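Local coordinates for pesticidal crystal protein Cry2Aa (Bacillus thuringiensis serovar kurstaki, PDB 1I5P) that lyses midgut epithelial cells of dipteran and lepidopteran larvae as a three-domain insecticidal toxin that binds to the gut surface, at residues S257-S260 with L261-Y264; N214-R217 with D218-Y222. One frame throughout, in Å; residues are numbered along the deposited sequence.

Two local contacts in the N-terminal helical domain of Cry2Aa, one within a helix and one at a helix end, meet through a single indole. Interaction 2 comes first along the chain, within helix 202-232; interaction 1 follows at the end of helix 238-259, where the chain leaves the bundle toward strand 267-268. Their centres are about 12 Å apart, and they touch through Trp259, whose indole lies against Tyr219 and Ser220, with CE3 of Trp259 3.6 Å from OG of Ser220. Side chains of both contacts also rest on helix 170-193. The indole thus ties the exit of one helix to the middle of its predecessor, in the domain generally held to form the pore.

Interaction 1. Residues S257-S260 with L261-Y264; sequences SIWS and LFKY
Leaving helix 238-259, the backbone folds through a type I beta turn from Trp259 to Phe262, in which N of Phe262 donates to O of Trp259 at 3.0 Å, while N of Leu261 bonds O of Ile258 at 2.9 Å. A second type I turn runs from Leu261 to Tyr264, and a water receiving a weak bond from N of Lys263 donates to O of Trp259 at 2.7 Å. Across the first turn, the indole of Trp259 presents an edge to the face of the Phe262 ring, an edge-to-face pair with planes at 62° and CD1 of Trp259 4.3 Å from CE1 of Phe262. Ile258 crosses Phe262 at about a right angle; with CG1 anti to the backbone N (chi1 -161°), both CG1 and CG2 of Ile258 approach CE2 of Phe262, each at 4.0 Å. Leu261 packs its CD1 3.6 Å from O of Ser257. Lys263 turns to Asp578 and Asp589 for its salt bridges. Ile258 and Phe262 meet helix 53-65, Trp259 reaches helices 170-193 and 202-232, and Lys263 pairs its backbone with Leu632.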
loop_
_atom_site.group_PDB
_atom_site.type_symbol
_atom_site.label_atom_id
_atom_site.label_comp_id
_atom_site.label_asym_id
_atom_site.label_seq_id
_atom_site.Cartn_x
_atom_site.Cartn_y
_atom_site.Cartn_z
ATOM N N SER A 257 0.986 -9.050 -2.331
ATOM C CA SER A 257 -0.387 -8.609 -2.592
ATOM C C SER A 257 -0.840 -8.821 -4.039
ATOM O O SER A 257 -2.039 -8.933 -4.307
ATOM C CB SER A 257 -0.540 -7.133 -2.246
ATOM O OG SER A 257 -0.494 -6.935 -0.841
ATOM N N ILE A 258 0.103 -8.860 -4.976
ATOM C CA ILE A 258 -0.291 -9.069 -6.357
ATOM C C ILE A 258 -0.325 -10.553 -6.724
ATOM O O ILE A 258 -1.090 -10.952 -7.602
ATOM C CB ILE A 258 0.630 -8.305 -7.346
ATOM C CG1 ILE A 258 -0.070 -8.168 -8.699
ATOM C CG2 ILE A 258 1.956 -9.038 -7.509
ATOM C CD1 ILE A 258 -1.315 -7.293 -8.670
ATOM N N TRP A 259 0.477 -11.372 -6.043
ATOM C CA TRP A 259 0.516 -12.808 -6.344
ATOM C C TRP A 259 -0.846 -13.490 -6.233
ATOM O O TRP A 259 -1.234 -14.255 -7.115
ATOM C CB TRP A 259 1.498 -13.530 -5.420
ATOM C CG TRP A 259 2.916 -13.072 -5.541
ATOM C CD1 TRP A 259 3.486 -12.409 -6.596
ATOM C CD2 TRP A 259 3.953 -13.258 -4.577
ATOM N NE1 TRP A 259 4.816 -12.170 -6.341
ATOM C CE2 TRP A 259 5.130 -12.679 -5.107
ATOM C CE3 TRP A 259 4.007 -13.856 -3.311
ATOM C CZ2 TRP A 259 6.343 -12.681 -4.419
ATOM C CZ3 TRP A 259 5.215 -13.860 -2.626
ATOM C CH2 TRP A 259 6.365 -13.273 -3.181
ATOM N N SER A 260 -1.563 -13.216 -5.147
ATOM C CA SER A 260 -2.866 -13.825 -4.940
ATOM C C SER A 260 -3.919 -13.235 -5.874
ATOM O O SER A 260 -5.097 -13.582 -5.785
ATOM C CB SER A 260 -3.302 -13.683 -3.473
ATOM O OG SER A 260 -3.373 -12.326 -3.081
ATOM N N LEU A 261 -3.492 -12.334 -6.759
ATOM C CA LEU A 261 -4.402 -11.732 -7.736
ATOM C C LEU A 261 -4.009 -12.173 -9.144
ATOM O O LEU A 261 -4.688 -11.849 -10.112
ATOM C CB LEU A 261 -4.387 -10.196 -7.637
ATOM C CG LEU A 261 -5.006 -9.626 -6.353
ATOM C CD1 LEU A 261 -4.909 -8.113 -6.368
ATOM C CD2 LEU A 261 -6.465 -10.081 -6.221
ATOM N N PHE A 262 -2.909 -12.915 -9.256
ATOM C CA PHE A 262 -2.459 -13.412 -10.558
ATOM C C PHE A 262 -3.551 -14.301 -11.155
ATOM O O PHE A 262 -3.644 -14.467 -12.371
ATOM C CB PHE A 262 -1.174 -14.236 -10.416
ATOM C CG PHE A 262 0.104 -13.431 -10.511
ATOM C CD1 PHE A 262 1.334 -14.080 -10.534
ATOM C CD2 PHE A 262 0.082 -12.044 -10.605
ATOM C CE1 PHE A 262 2.524 -13.366 -10.651
ATOM C CE2 PHE A 262 1.266 -11.317 -10.725
ATOM C CZ PHE A 262 2.490 -11.977 -10.749
ATOM N N LYS A 263 -4.374 -14.875 -10.282
ATOM C CA LYS A 263 -5.466 -15.750 -10.700
ATOM C C LYS A 263 -6.534 -14.968 -11.469
ATOM O O LYS A 263 -7.447 -15.555 -12.046
ATOM C CB LYS A 263 -6.106 -16.415 -9.473
ATOM C CG LYS A 263 -6.978 -15.455 -8.661
ATOM C CD LYS A 263 -7.098 -15.804 -7.171
ATOM C CE LYS A 263 -8.134 -16.868 -6.868
ATOM N NZ LYS A 263 -8.496 -16.824 -5.417
ATOM N N TYR A 264 -6.427 -13.642 -11.463
ATOM C CA TYR A 264 -7.387 -12.797 -12.173
ATOM C C TYR A 264 -6.781 -12.105 -13.389
ATOM O O TYR A 264 -5.568 -11.903 -13.468
ATOM C CB TYR A 264 -7.960 -11.722 -11.237
ATOM C CG TYR A 264 -8.835 -12.256 -10.127
ATOM C CD1 TYR A 264 -8.386 -12.273 -8.807
ATOM C CD2 TYR A 264 -10.102 -12.779 -10.402
ATOM C CE1 TYR A 264 -9.176 -12.806 -7.782
ATOM C CE2 TYR A 264 -10.895 -13.317 -9.388
ATOM C CZ TYR A 264 -10.425 -13.330 -8.085
ATOM O OH TYR A 264 -11.187 -13.904 -7.097
HETATM O O HOH W 1 -3.067 -16.123 -7.880
#

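Interaction 2. Residues N214-R217 with D218-Y222; sequences NYTR and DYSNY
Within the long helix 202-232, the i to i+4 spacing brings Tyr215 beside Tyr219 and Arg217 beside Asn221, while a salt bridge joins the consecutive residues Arg217 and Asp218. N of Tyr219 donates to O of Tyr215 at 2.9 Å, and N of Asn221 to O of Arg217 at 2.9 Å. The two tyrosines lie side by side and point the same way, their planes inclined at 42°, with CD2 of Tyr215 3.6 Å from CZ of Tyr219. The face of the Tyr219 ring also covers O of Tyr215, which approaches CG of Tyr219 to 3.2 Å. This aromatic flank belongs to the helical bundle of the delta-endotoxin fold: Tyr219 bonds His184 through its hydroxyl and meets Phe177 edge-to-face, both on helix 170-193, while Tyr215 reaches helix 145-160. Elsewhere, Arg217 bends at chi2 and chi3 and runs alongside Asp218, pointing the same way. NH1 of Arg217 meets OD1 of Asp218 at 3.0 Å, nearly straight at the hydrogen (172°), on the syn side of OD1 though 27° out of the carboxylate plane; OD1 sits close to the guanidinium plane. Asn221 lays ND2 3.7 Å from CG of Arg217 and spends its amide on the backbone of Gly579 and Asn581.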
loop_
_atom_site.group_PDB
_atom_site.type_symbol
_atom_site.label_atom_id
_atom_site.label_comp_id
_atom_site.label_asym_id
_atom_site.label_seq_id
_atom_site.Cartn_x
_atom_site.Cartn_y
_atom_site.Cartn_z
ATOM N N ASN A 214 -0.771 -23.164 -5.042
ATOM C CA ASN A 214 0.112 -23.720 -4.013
ATOM C C ASN A 214 1.407 -22.962 -3.793
ATOM O O ASN A 214 1.828 -22.779 -2.652
ATOM C CB ASN A 214 0.411 -25.192 -4.308
ATOM C CG ASN A 214 -0.834 -26.064 -4.236
ATOM O OD1 ASN A 214 -1.835 -25.686 -3.630
ATOM N ND2 ASN A 214 -0.769 -27.243 -4.842
ATOM N N TYR A 215 2.048 -22.516 -4.865
ATOM C CA TYR A 215 3.287 -21.774 -4.691
ATOM C C TYR A 215 3.005 -20.364 -4.175
ATOM O O TYR A 215 3.792 -19.812 -3.411
ATOM C CB TYR A 215 4.091 -21.759 -5.993
ATOM C CG TYR A 215 4.796 -23.081 -6.242
ATOM C CD1 TYR A 215 4.335 -23.974 -7.205
ATOM C CD2 TYR A 215 5.897 -23.460 -5.467
ATOM C CE1 TYR A 215 4.949 -25.216 -7.395
ATOM C CE2 TYR A 215 6.518 -24.696 -5.645
ATOM C CZ TYR A 215 6.040 -25.569 -6.610
ATOM O OH TYR A 215 6.663 -26.784 -6.789
ATOM N N THR A 216 1.874 -19.789 -4.569
ATOM C CA THR A 216 1.517 -18.458 -4.078
ATOM C C THR A 216 1.379 -18.570 -2.559
ATOM O O THR A 216 1.812 -17.695 -1.811
ATOM C CB THR A 216 0.172 -17.972 -4.677
ATOM O OG1 THR A 216 0.357 -17.636 -6.059
ATOM C CG2 THR A 216 -0.346 -16.756 -3.924
ATOM N N ARG A 217 0.773 -19.665 -2.118
ATOM C CA ARG A 217 0.590 -19.911 -0.700
ATOM C C ARG A 217 1.937 -20.025 0.016
ATOM O O ARG A 217 2.204 -19.296 0.973
ATOM C CB ARG A 217 -0.231 -21.188 -0.502
ATOM C CG ARG A 217 -0.176 -21.770 0.902
ATOM C CD ARG A 217 0.450 -23.153 0.858
ATOM N NE ARG A 217 -0.534 -24.193 0.590
ATOM C CZ ARG A 217 -0.267 -25.345 -0.017
ATOM N NH1 ARG A 217 0.960 -25.614 -0.440
ATOM N NH2 ARG A 217 -1.230 -26.237 -0.184
ATOM N N ASP A 218 2.787 -20.930 -0.455
ATOM C CA ASP A 218 4.097 -21.139 0.160
ATOM C C ASP A 218 4.950 -19.877 0.210
ATOM O O ASP A 218 5.495 -19.521 1.261
ATOM C CB ASP A 218 4.868 -22.228 -0.588
ATOM C CG ASP A 218 4.179 -23.578 -0.530
ATOM O OD1 ASP A 218 3.214 -23.719 0.243
ATOM O OD2 ASP A 218 4.607 -24.499 -1.255
ATOM N N TYR A 219 5.073 -19.208 -0.930
ATOM C CA TYR A 219 5.871 -17.998 -1.007
ATOM C C TYR A 219 5.263 -16.850 -0.209
ATOM O O TYR A 219 5.985 -16.084 0.429
ATOM C CB TYR A 219 6.053 -17.594 -2.468
ATOM C CG TYR A 219 6.743 -18.644 -3.319
ATOM C CD1 TYR A 219 6.689 -18.575 -4.708
ATOM C CD2 TYR A 219 7.450 -19.701 -2.740
ATOM C CE1 TYR A 219 7.315 -19.524 -5.501
ATOM C CE2 TYR A 219 8.088 -20.664 -3.530
ATOM C CZ TYR A 219 8.011 -20.569 -4.909
ATOM O OH TYR A 219 8.605 -21.517 -5.712
ATOM N N SER A 220 3.940 -16.725 -0.245
ATOM C CA SER A 220 3.268 -15.655 0.492
ATOM C C SER A 220 3.475 -15.839 1.983
ATOM O O SER A 220 3.912 -14.916 2.674
ATOM C CB SER A 220 1.766 -15.641 0.190
ATOM O OG SER A 220 1.491 -15.231 -1.142
ATOM N N ASN A 221 3.168 -17.032 2.481
ATOM C CA ASN A 221 3.327 -17.305 3.904
ATOM C C ASN A 221 4.774 -17.122 4.357
ATOM O O ASN A 221 5.025 -16.561 5.423
ATOM C CB ASN A 221 2.841 -18.721 4.240
ATOM C CG ASN A 221 1.324 -18.862 4.150
ATOM O OD1 ASN A 221 0.589 -17.871 4.176
ATOM N ND2 ASN A 221 0.849 -20.102 4.063
ATOM N N TYR A 222 5.724 -17.581 3.545
ATOM C CA TYR A 222 7.132 -17.436 3.898
ATOM C C TYR A 222 7.509 -15.967 4.079
ATOM O O TYR A 222 8.207 -15.609 5.028
ATOM C CB TYR A 222 8.034 -18.055 2.825
ATOM C CG TYR A 222 9.503 -17.775 3.066
ATOM C CD1 TYR A 222 10.214 -18.446 4.063
ATOM C CD2 TYR A 222 10.168 -16.796 2.333
ATOM C CE1 TYR A 222 11.556 -18.145 4.324
ATOM C CE2 TYR A 222 11.502 -16.485 2.585
ATOM C CZ TYR A 222 12.191 -17.156 3.576
ATOM O OH TYR A 222 13.512 -16.824 3.810
#